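Local coordinates for conserved hypothetical protein NMB0706 (Neisseria meningitidis, PDB 1RV9) that is of unknown function but belongs to the multi-copper polyphenol oxidoreductase laccase family (DUF152) and has an alpha-beta-beta-alpha structure, at residues V85-A90 against P97-S102. Numbering follows the deposited sequence.
Sequences VVVNAA and PDADAS
The carbonyl oxygen of Val85 receives the amide of Asp100, with N 3.0 Å from O and the donor nitrogen lying in the plane of the Val85 carbonyl; the same oxygen is 3.3 Å from Ala101 N. Two residues on, Val87 N gives a second bond, lying 3.0 Å from Ala101 O, the donor tilted 31° from the plane of that carbonyl. The two bonds are a worked example of parallel pairing between neighbouring strands, with Val87 beside Ser102 in register. Ala101 O also meets the CA-H of Val86, and Val87 O takes a close CA-H contact from Ser102 CA, 3.1 Å away.

Side chains then part to the two faces. On one, Val86 lays CG2 against Ala101 CB at 3.9 Å. On the other, Val87 spreads its branches: CG1, anti to the carbonyl carbon and beside the backbone N (chi1 -61°), presses on Ala99 CB at 3.6 Å and reaches more loosely to the Pro97 ring, while CG2 rests near Ser102 CB. Val85 CG1 lies 4.0 Å from Ala99 CB, and as far from Asp98 O, and Ala89 CB packs 3.7 Å from Ser102 OG.

The carboxylate of Asp100 turns to other partners, bonding Ser83 OG, His135 ND1 and the amides of Ile81 and His82, an arrangement consistent with a Cys-His-Asp charge relay that would include Cys118. Strand 86-88 is the outermost in its sheet within this chain, beside strand 101-104, which next meets 131-136. Helix 145-153 packs on Val86 and Ala101, whereas Ala89 and Ser102 touch Cys111 of strand 110-115, in the second sheet.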
ATOM      1  N   VAL A  85       6.608   3.270  11.163  1.00  8.73           N
ATOM      2  CA  VAL A  85       6.603   4.717  11.355  1.00  8.92           C
ATOM      3  C   VAL A  85       5.631   5.459  10.448  1.00  9.59           C
ATOM      4  O   VAL A  85       5.623   5.270   9.229  1.00  9.61           O
ATOM      5  CB  VAL A  85       8.024   5.298  11.156  1.00 10.01           C
ATOM      6  CG1 VAL A  85       8.024   6.810  11.366  1.00  9.77           C
ATOM      7  CG2 VAL A  85       8.983   4.635  12.131  1.00 11.74           C
ATOM      8  N   VAL A  86       4.821   6.310  11.070  1.00  8.04           N
ATOM      9  CA  VAL A  86       3.820   7.114  10.377  1.00  9.01           C
ATOM     10  C   VAL A  86       4.205   8.585  10.486  1.00 10.17           C
ATOM     11  O   VAL A  86       4.601   9.051  11.556  1.00 11.64           O
ATOM     12  CB  VAL A  86       2.427   6.942  11.026  1.00 10.58           C
ATOM     13  CG1 VAL A  86       1.377   7.692  10.219  1.00 10.77           C
ATOM     14  CG2 VAL A  86       2.082   5.467  11.145  1.00 11.07           C
ATOM     15  N   VAL A  87       4.095   9.314   9.380  1.00  9.45           N
ATOM     16  CA  VAL A  87       4.411  10.737   9.370  1.00 10.78           C
ATOM     17  C   VAL A  87       3.243  11.533   8.805  1.00 10.20           C
ATOM     18  O   VAL A  87       2.319  10.965   8.226  1.00 10.14           O
ATOM     19  CB  VAL A  87       5.646  11.045   8.497  1.00 10.65           C
ATOM     20  CG1 VAL A  87       6.863  10.323   9.044  1.00 10.66           C
ATOM     21  CG2 VAL A  87       5.383  10.638   7.049  1.00  9.66           C
ATOM     22  N   ASN A  88       3.275  12.849   8.996  1.00 10.38           N
ATOM     23  CA  ASN A  88       2.236  13.705   8.434  1.00 11.68           C
ATOM     24  C   ASN A  88       2.693  13.958   7.004  1.00 10.70           C
ATOM     25  O   ASN A  88       3.793  14.464   6.780  1.00 11.26           O
ATOM     26  CB  ASN A  88       2.136  15.031   9.194  1.00 13.96           C
ATOM     27  CG  ASN A  88       1.462  14.878  10.541  1.00 18.22           C
ATOM     28  OD1 ASN A  88       0.536  14.082  10.696  1.00 19.97           O
ATOM     29  ND2 ASN A  88       1.909  15.656  11.520  1.00 19.99           N
ATOM     30  N   ALA A  89       1.859  13.594   6.035  1.00 10.58           N
ATOM     31  CA  ALA A  89       2.223  13.762   4.634  1.00 10.19           C
ATOM     32  C   ALA A  89       2.612  15.189   4.283  1.00 11.36           C
ATOM     33  O   ALA A  89       3.534  15.405   3.493  1.00 11.39           O
ATOM     34  CB  ALA A  89       1.080  13.295   3.736  1.00 10.22           C
ATOM     35  N   ALA A  90       1.922  16.158   4.877  1.00 12.33           N
ATOM     36  CA  ALA A  90       2.195  17.567   4.611  1.00 13.19           C
ATOM     37  C   ALA A  90       3.599  17.979   5.046  1.00 15.36           C
ATOM     38  O   ALA A  90       4.141  18.967   4.550  1.00 15.78           O
ATOM     39  CB  ALA A  90       1.149  18.441   5.305  1.00 13.19           C
ATOM     40  N   PRO A  97      11.374  11.459   4.366  1.00 21.02           N
ATOM     41  CA  PRO A  97      11.525  10.815   5.675  1.00 19.54           C
ATOM     42  C   PRO A  97      11.590   9.297   5.557  1.00 18.30           C
ATOM     43  O   PRO A  97      11.099   8.719   4.581  1.00 17.31           O
ATOM     44  CB  PRO A  97      10.263  11.245   6.430  1.00 20.20           C
ATOM     45  CG  PRO A  97       9.691  12.387   5.599  1.00 22.16           C
ATOM     46  CD  PRO A  97      10.008  11.975   4.206  1.00 20.82           C
ATOM     47  N   ASP A  98      12.211   8.659   6.545  1.00 15.94           N
ATOM     48  CA  ASP A  98      12.282   7.203   6.583  1.00 14.76           C
ATOM     49  C   ASP A  98      10.991   6.823   7.283  1.00 14.00           C
ATOM     50  O   ASP A  98      10.881   6.933   8.505  1.00 14.97           O
ATOM     51  CB  ASP A  98      13.473   6.722   7.415  1.00 16.45           C
ATOM     52  CG  ASP A  98      14.798   6.922   6.714  1.00 19.96           C
ATOM     53  OD1 ASP A  98      14.800   7.358   5.545  1.00 19.79           O
ATOM     54  OD2 ASP A  98      15.841   6.634   7.338  1.00 22.91           O
ATOM     55  N   ALA A  99      10.003   6.395   6.509  1.00 11.53           N
ATOM     56  CA  ALA A  99       8.717   6.041   7.084  1.00  9.87           C
ATOM     57  C   ALA A  99       7.966   5.134   6.133  1.00  8.30           C
ATOM     58  O   ALA A  99       8.325   5.020   4.963  1.00  8.06           O
ATOM     59  CB  ALA A  99       7.912   7.299   7.351  1.00 10.37           C
ATOM     60  N   ASP A 100       6.906   4.507   6.632  1.00  6.24           N
ATOM     61  CA  ASP A 100       6.136   3.593   5.810  1.00  6.45           C
ATOM     62  C   ASP A 100       4.640   3.853   5.781  1.00  6.27           C
ATOM     63  O   ASP A 100       3.869   3.014   5.320  1.00  7.39           O
ATOM     64  CB  ASP A 100       6.432   2.158   6.238  1.00  7.95           C
ATOM     65  CG  ASP A 100       7.833   1.728   5.853  1.00  8.59           C
ATOM     66  OD1 ASP A 100       7.985   1.094   4.788  1.00  7.17           O
ATOM     67  OD2 ASP A 100       8.784   2.043   6.604  1.00  9.48           O
ATOM     68  N   ALA A 101       4.232   5.020   6.262  1.00  6.55           N
ATOM     69  CA  ALA A 101       2.819   5.402   6.243  1.00  5.93           C
ATOM     70  C   ALA A 101       2.721   6.901   6.449  1.00  5.77           C
ATOM     71  O   ALA A 101       3.609   7.511   7.042  1.00  6.56           O
ATOM     72  CB  ALA A 101       2.043   4.674   7.347  1.00  7.15           C
ATOM     73  N   SER A 102       1.658   7.501   5.932  1.00  5.30           N
ATOM     74  CA  SER A 102       1.455   8.930   6.119  1.00  5.16           C
ATOM     75  C   SER A 102      -0.032   9.218   6.257  1.00  6.26           C
ATOM     76  O   SER A 102      -0.882   8.450   5.787  1.00  6.66           O
ATOM     77  CB  SER A 102       2.056   9.741   4.959  1.00  7.22           C
ATOM     78  OG  SER A 102       1.281   9.649   3.775  1.00  7.12           O
TER